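PDB 1UN8: dihydroxyacetone kinase from Citrobacter freundii, which catalyses the ATP-dependent phosphorylation of dihydroxyacetone to dihydroxyacetone phosphate and carries a tightly bound phospholipid in its C-terminal helical barrel. Local coordinates for residues E349-E363 with L403-L416. Sequence-based numbering, arbitrary orientation.
Sequences EFQPSANALVAGIVE and LHRQQLPLNNLATL. With MYY ((2R)-3-(phosphonooxy)-2-(tetradecanoyloxy)propyl palmitate), chain C.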
loop_
_atom_site.group_PDB
_atom_site.type_symbol
_atom_site.label_atom_id
_atom_site.label_comp_id
_atom_site.label_asym_id
_atom_site.label_seq_id
_atom_site.Cartn_x
_atom_site.Cartn_y
_atom_site.Cartn_z
ATOM N N GLU A 349 32.687 23.027 -27.641
ATOM C CA GLU A 349 33.429 23.294 -28.863
ATOM C C GLU A 349 34.731 24.017 -28.564
ATOM O O GLU A 349 34.819 24.793 -27.612
ATOM C CB GLU A 349 32.592 24.138 -29.813
ATOM C CG GLU A 349 31.570 23.357 -30.604
ATOM C CD GLU A 349 30.389 24.221 -31.000
ATOM O OE1 GLU A 349 30.611 25.384 -31.414
ATOM O OE2 GLU A 349 29.241 23.734 -30.903
ATOM N N PHE A 350 35.737 23.774 -29.399
ATOM C CA PHE A 350 37.040 24.385 -29.205
ATOM C C PHE A 350 37.927 24.166 -30.416
ATOM O O PHE A 350 37.636 23.338 -31.280
ATOM C CB PHE A 350 37.716 23.765 -27.984
ATOM C CG PHE A 350 38.076 22.317 -28.169
ATOM C CD1 PHE A 350 39.358 21.948 -28.567
ATOM C CD2 PHE A 350 37.125 21.320 -27.966
ATOM C CE1 PHE A 350 39.691 20.607 -28.761
ATOM C CE2 PHE A 350 37.444 19.974 -28.157
ATOM C CZ PHE A 350 38.731 19.616 -28.554
ATOM N N GLN A 351 39.030 24.903 -30.458
ATOM C CA GLN A 351 39.979 24.780 -31.546
ATOM C C GLN A 351 41.375 24.727 -30.946
ATOM O O GLN A 351 41.771 25.620 -30.195
ATOM C CB GLN A 351 39.853 25.976 -32.487
ATOM C CG GLN A 351 40.192 25.647 -33.932
ATOM C CD GLN A 351 39.288 24.561 -34.503
ATOM O OE1 GLN A 351 38.064 24.708 -34.530
ATOM N NE2 GLN A 351 39.888 23.462 -34.955
ATOM N N PRO A 352 42.138 23.668 -31.256
ATOM C CA PRO A 352 43.492 23.550 -30.713
ATOM C C PRO A 352 44.296 24.834 -30.917
ATOM O O PRO A 352 44.258 25.437 -31.988
ATOM C CB PRO A 352 44.071 22.361 -31.483
ATOM C CG PRO A 352 42.873 21.487 -31.668
ATOM C CD PRO A 352 41.798 22.492 -32.078
ATOM N N SER A 353 45.001 25.249 -29.872
ATOM C CA SER A 353 45.828 26.451 -29.901
ATOM C C SER A 353 47.025 26.259 -28.976
ATOM O O SER A 353 46.948 25.525 -27.991
ATOM C CB SER A 353 44.999 27.682 -29.529
ATOM O OG SER A 353 44.509 27.585 -28.203
ATOM N N ALA A 354 48.133 26.909 -29.298
ATOM C CA ALA A 354 49.329 26.782 -28.481
ATOM C C ALA A 354 49.480 27.929 -27.489
ATOM O O ALA A 354 48.826 28.972 -27.598
ATOM C CB ALA A 354 50.563 26.690 -29.372
ATOM N N ASN A 355 50.351 27.702 -26.514
ATOM C CA ASN A 355 50.663 28.652 -25.453
ATOM C C ASN A 355 51.649 27.877 -24.591
ATOM O O ASN A 355 51.250 27.042 -23.772
ATOM C CB ASN A 355 49.416 28.990 -24.635
ATOM C CG ASN A 355 49.668 30.085 -23.611
ATOM O OD1 ASN A 355 50.594 30.002 -22.799
ATOM N ND2 ASN A 355 48.833 31.116 -23.641
ATOM N N ALA A 356 52.937 28.140 -24.803
ATOM C CA ALA A 356 53.998 27.452 -24.078
ATOM C C ALA A 356 53.845 27.494 -22.559
ATOM O O ALA A 356 54.119 26.499 -21.889
ATOM C CB ALA A 356 55.356 28.024 -24.486
ATOM N N LEU A 357 53.414 28.630 -22.019
ATOM C CA LEU A 357 53.248 28.765 -20.575
ATOM C C LEU A 357 52.231 27.754 -20.058
ATOM O O LEU A 357 52.562 26.873 -19.264
ATOM C CB LEU A 357 52.769 30.170 -20.224
ATOM C CG LEU A 357 53.073 30.692 -18.813
ATOM C CD1 LEU A 357 52.226 31.929 -18.550
ATOM C CD2 LEU A 357 52.779 29.639 -17.767
ATOM N N VAL A 358 50.989 27.896 -20.511
ATOM C CA VAL A 358 49.914 27.006 -20.117
ATOM C C VAL A 358 50.291 25.552 -20.339
ATOM O O VAL A 358 50.105 24.722 -19.449
ATOM C CB VAL A 358 48.635 27.330 -20.900
ATOM C CG1 VAL A 358 47.563 26.296 -20.618
ATOM C CG2 VAL A 358 48.150 28.717 -20.520
ATOM N N ALA A 359 50.823 25.243 -21.517
ATOM C CA ALA A 359 51.232 23.874 -21.840
ATOM C C ALA A 359 52.214 23.320 -20.809
ATOM O O ALA A 359 52.170 22.131 -20.464
ATOM C CB ALA A 359 51.859 23.826 -23.231
ATOM N N GLY A 360 53.099 24.187 -20.325
ATOM C CA GLY A 360 54.076 23.777 -19.332
ATOM C C GLY A 360 53.401 23.417 -18.022
ATOM O O GLY A 360 53.825 22.491 -17.321
ATOM N N ILE A 361 52.351 24.161 -17.684
ATOM C CA ILE A 361 51.604 23.913 -16.462
ATOM C C ILE A 361 50.853 22.587 -16.600
ATOM O O ILE A 361 50.986 21.679 -15.773
ATOM C CB ILE A 361 50.591 25.049 -16.192
ATOM C CG1 ILE A 361 51.339 26.364 -15.989
ATOM C CG2 ILE A 361 49.754 24.722 -14.980
ATOM C CD1 ILE A 361 52.404 26.283 -14.925
ATOM N N VAL A 362 50.064 22.489 -17.662
ATOM C CA VAL A 362 49.291 21.296 -17.939
ATOM C C VAL A 362 50.195 20.068 -17.925
ATOM O O VAL A 362 49.849 19.049 -17.334
ATOM C CB VAL A 362 48.575 21.422 -19.307
ATOM C CG1 VAL A 362 47.949 20.104 -19.699
ATOM C CG2 VAL A 362 47.503 22.503 -19.228
ATOM N N GLU A 363 51.354 20.163 -18.565
ATOM C CA GLU A 363 52.287 19.037 -18.603
ATOM C C GLU A 363 52.742 18.678 -17.190
ATOM O O GLU A 363 52.706 17.508 -16.799
ATOM C CB GLU A 363 53.502 19.387 -19.469
ATOM C CG GLU A 363 54.635 18.358 -19.442
ATOM C CD GLU A 363 54.254 17.014 -20.048
ATOM O OE1 GLU A 363 53.812 16.990 -21.219
ATOM O OE2 GLU A 363 54.407 15.979 -19.356
ATOM N N LEU A 403 46.980 16.823 -24.620
ATOM C CA LEU A 403 48.063 17.794 -24.706
ATOM C C LEU A 403 49.101 17.322 -25.718
ATOM O O LEU A 403 49.479 18.067 -26.624
ATOM C CB LEU A 403 48.752 17.967 -23.354
ATOM C CG LEU A 403 50.000 18.864 -23.414
ATOM C CD1 LEU A 403 49.560 20.314 -23.606
ATOM C CD2 LEU A 403 50.838 18.719 -22.142
ATOM N N HIS A 404 49.559 16.082 -25.552
ATOM C CA HIS A 404 50.567 15.500 -26.431
ATOM C C HIS A 404 50.130 15.365 -27.894
ATOM O O HIS A 404 50.968 15.261 -28.790
ATOM C CB HIS A 404 51.000 14.131 -25.894
ATOM C CG HIS A 404 51.733 14.197 -24.589
ATOM N ND1 HIS A 404 51.747 13.151 -23.690
ATOM C CD2 HIS A 404 52.449 15.196 -24.016
ATOM C CE1 HIS A 404 52.436 13.503 -22.618
ATOM N NE2 HIS A 404 52.872 14.738 -22.790
ATOM N N ARG A 405 48.823 15.362 -28.133
ATOM C CA ARG A 405 48.287 15.256 -29.488
ATOM C C ARG A 405 47.917 16.642 -30.015
ATOM O O ARG A 405 47.129 16.767 -30.949
ATOM C CB ARG A 405 47.034 14.368 -29.499
ATOM C CG ARG A 405 47.283 12.877 -29.348
ATOM C CD ARG A 405 45.977 12.118 -29.490
ATOM N NE ARG A 405 45.276 11.983 -28.217
ATOM C CZ ARG A 405 43.952 11.951 -28.084
ATOM N NH1 ARG A 405 43.171 12.057 -29.154
ATOM N NH2 ARG A 405 43.410 11.795 -26.879
ATOM N N GLN A 406 48.496 17.678 -29.413
ATOM C CA GLN A 406 48.218 19.067 -29.791
ATOM C C GLN A 406 46.724 19.312 -29.966
ATOM O O GLN A 406 46.309 20.060 -30.847
ATOM C CB GLN A 406 48.939 19.442 -31.087
ATOM C CG GLN A 406 50.453 19.429 -30.991
ATOM C CD GLN A 406 51.030 18.036 -31.136
ATOM O OE1 GLN A 406 50.969 17.436 -32.214
ATOM N NE2 GLN A 406 51.590 17.505 -30.047
ATOM N N GLN A 407 45.923 18.695 -29.106
ATOM C CA GLN A 407 44.468 18.817 -29.186
ATOM C C GLN A 407 43.817 19.786 -28.199
ATOM O O GLN A 407 42.601 19.979 -28.236
ATOM C CB GLN A 407 43.833 17.432 -29.015
ATOM C CG GLN A 407 44.067 16.497 -30.185
ATOM C CD GLN A 407 43.440 17.025 -31.462
ATOM O OE1 GLN A 407 42.213 17.132 -31.566
ATOM N NE2 GLN A 407 44.280 17.374 -32.435
ATOM N N LEU A 408 44.612 20.401 -27.331
ATOM C CA LEU A 408 44.065 21.317 -26.330
ATOM C C LEU A 408 44.009 22.780 -26.746
ATOM O O LEU A 408 44.916 23.289 -27.399
ATOM C CB LEU A 408 44.870 21.213 -25.032
ATOM C CG LEU A 408 44.929 19.863 -24.323
ATOM C CD1 LEU A 408 45.762 20.003 -23.058
ATOM C CD2 LEU A 408 43.522 19.393 -24.000
ATOM N N PRO A 409 42.931 23.479 -26.366
ATOM C CA PRO A 409 42.757 24.898 -26.688
ATOM C C PRO A 409 43.582 25.706 -25.690
ATOM O O PRO A 409 43.073 26.620 -25.035
ATOM C CB PRO A 409 41.262 25.105 -26.491
ATOM C CG PRO A 409 40.976 24.208 -25.319
ATOM C CD PRO A 409 41.742 22.946 -25.677
ATOM N N LEU A 410 44.854 25.339 -25.578
ATOM C CA LEU A 410 45.792 25.964 -24.651
ATOM C C LEU A 410 45.775 27.488 -24.569
ATOM O O LEU A 410 46.136 28.059 -23.541
ATOM C CB LEU A 410 47.217 25.515 -24.985
ATOM C CG LEU A 410 47.531 24.022 -24.903
ATOM C CD1 LEU A 410 48.919 23.748 -25.482
ATOM C CD2 LEU A 410 47.449 23.567 -23.454
ATOM N N ASN A 411 45.366 28.158 -25.641
ATOM C CA ASN A 411 45.378 29.614 -25.630
ATOM C C ASN A 411 44.136 30.280 -25.049
ATOM O O ASN A 411 44.032 31.509 -25.027
ATOM C CB ASN A 411 45.644 30.141 -27.037
ATOM C CG ASN A 411 46.388 31.458 -27.019
ATOM O OD1 ASN A 411 47.453 31.571 -26.405
ATOM N ND2 ASN A 411 45.833 32.463 -27.687
ATOM N N ASN A 412 43.202 29.469 -24.568
ATOM C CA ASN A 412 41.980 29.993 -23.977
ATOM C C ASN A 412 41.606 29.156 -22.770
ATOM O O ASN A 412 40.965 28.110 -22.908
ATOM C CB ASN A 412 40.840 29.967 -24.995
ATOM C CG ASN A 412 39.549 30.550 -24.442
ATOM O OD1 ASN A 412 38.578 30.727 -25.174
ATOM N ND2 ASN A 412 39.532 30.847 -23.144
ATOM N N LEU A 413 41.997 29.627 -21.586
ATOM C CA LEU A 413 41.715 28.917 -20.340
ATOM C C LEU A 413 40.252 28.549 -20.158
ATOM O O LEU A 413 39.938 27.398 -19.837
ATOM C CB LEU A 413 42.187 29.731 -19.131
ATOM C CG LEU A 413 43.675 29.613 -18.790
ATOM C CD1 LEU A 413 43.939 30.328 -17.476
ATOM C CD2 LEU A 413 44.079 28.140 -18.661
ATOM N N ALA A 414 39.361 29.520 -20.367
ATOM C CA ALA A 414 37.926 29.283 -20.215
ATOM C C ALA A 414 37.502 28.014 -20.946
ATOM O O ALA A 414 36.941 27.098 -20.354
ATOM C CB ALA A 414 37.143 30.473 -20.739
ATOM N N THR A 415 37.788 27.961 -22.237
ATOM C CA THR A 415 37.437 26.803 -23.046
ATOM C C THR A 415 38.255 25.589 -22.622
ATOM O O THR A 415 37.758 24.461 -22.651
ATOM C CB THR A 415 37.666 27.105 -24.536
ATOM O OG1 THR A 415 36.949 28.299 -24.880
ATOM C CG2 THR A 415 37.163 25.960 -25.404
ATOM N N LEU A 416 39.504 25.817 -22.225
ATOM C CA LEU A 416 40.354 24.720 -21.778
ATOM C C LEU A 416 39.752 24.062 -20.557
ATOM O O LEU A 416 39.619 22.841 -20.509
ATOM C CB LEU A 416 41.757 25.203 -21.421
ATOM C CG LEU A 416 42.635 24.075 -20.868
ATOM C CD1 LEU A 416 42.878 23.025 -21.956
ATOM C CD2 LEU A 416 43.951 24.643 -20.365
HETATM C C38 MYY C . 42.370 14.788 -11.656
HETATM C C37 MYY C . 43.096 15.183 -12.945
HETATM C C36 MYY C . 43.061 16.698 -13.159
HETATM C C35 MYY C . 43.814 17.104 -14.428
HETATM C C34 MYY C . 43.891 18.629 -14.564
HETATM C C33 MYY C . 44.648 19.085 -15.814
HETATM C C32 MYY C . 44.669 20.614 -15.930
HETATM C C31 MYY C . 45.521 21.264 -14.838
HETATM C C30 MYY C . 45.251 22.761 -14.644
HETATM C C29 MYY C . 45.823 23.685 -15.725
HETATM C C28 MYY C . 45.829 25.131 -15.218
HETATM C C27 MYY C . 46.428 26.135 -16.207
HETATM C C26 MYY C . 46.728 27.487 -15.550
HETATM C C25 MYY C . 47.310 28.481 -16.564
HETATM C C24 MYY C . 48.359 29.422 -15.969
HETATM C C23 MYY C . 47.853 30.809 -15.547
HETATM O O10 MYY C . 46.674 30.990 -15.239
HETATM O O8 MYY C . 48.738 31.841 -15.537
HETATM C C6 MYY C . 48.167 33.068 -15.045
HETATM C C5 MYY C . 48.462 33.225 -13.558
HETATM C C4 MYY C . 49.252 34.516 -13.283
HETATM O O6 MYY C . 50.348 34.725 -14.189
HETATM P P MYY C . 51.763 33.950 -14.075
HETATM O O4 MYY C . 51.430 32.374 -13.972
HETATM O O3 MYY C . 52.463 34.176 -15.512
HETATM O O5 MYY C . 52.629 34.429 -12.972
HETATM O O7 MYY C . 49.074 32.025 -13.047
HETATM C C7 MYY C . 48.885 31.884 -11.704
HETATM O O9 MYY C . 48.292 32.741 -11.051
HETATM C C8 MYY C . 49.464 30.641 -11.019
HETATM C C9 MYY C . 48.353 29.819 -10.364
HETATM C C10 MYY C . 48.368 28.363 -10.839
HETATM C C11 MYY C . 47.271 27.528 -10.177
HETATM C C12 MYY C . 47.267 26.102 -10.731
HETATM C C13 MYY C . 46.126 25.262 -10.152
HETATM C C14 MYY C . 46.001 23.978 -10.973
HETATM C C15 MYY C . 44.781 23.137 -10.592
HETATM C C16 MYY C . 45.055 22.208 -9.409
HETATM C C17 MYY C . 44.004 21.096 -9.384
HETATM C C18 MYY C . 44.494 19.897 -8.569
HETATM C C19 MYY C . 43.592 18.677 -8.775
HETATM C C20 MYY C . 44.188 17.432 -8.113
#
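Leu-408 O is gripped by two backbone amides that reach it from opposite faces of its carbonyl plane: Ser-353 N across the contact, 3.2 Å from Leu-408 O and nearly straight, and Leu-410 N, which closes an inverse gamma turn centred on Pro-409. The Ser-353 side chain adds a second tie, its OG accepting at 2.8 Å from Asn-411 N, an amide of the type I turn that runs from Pro-409 to Asn-412. Asn-355 has a double role. With CG anti to the backbone N (chi1 -174°), its OD1 caps helix 356-371 by accepting from Val-358 N, while ND2 donates to Asn-411 OD1 at 3.1 Å, the two amide planes turned 45° apart. At the other end of the contact, His-404 NE2 gives a hydrogen bond to the syn lone pair of Glu-363 OE1 (2.9 Å), the carboxylate and ring nearly coplanar. Between these polar ends, the side chains of Val-358 and Leu-410 slide past each other in opposite directions, Val-358 CG1 lying 3.9 Å from Leu-410 CD2, Ala-359 CB rests on Leu-410 CD1, and Val-362 CG1 meets Leu-408 CD1 tip to tip. Phe-350 turns a ring edge to Gln-407 O. Leu-357, Ile-361 and Leu-413 line the phospholipid pocket of the eight-helix barrel. The extended chain leading into helix 356-371 thus crosses the loop joining helices 388-404 and 413-427, with Val-362 also touching Ile-399 and Phe-350 reaching Leu-419, while Leu-413 packs on Leu-447 of helix 430-448.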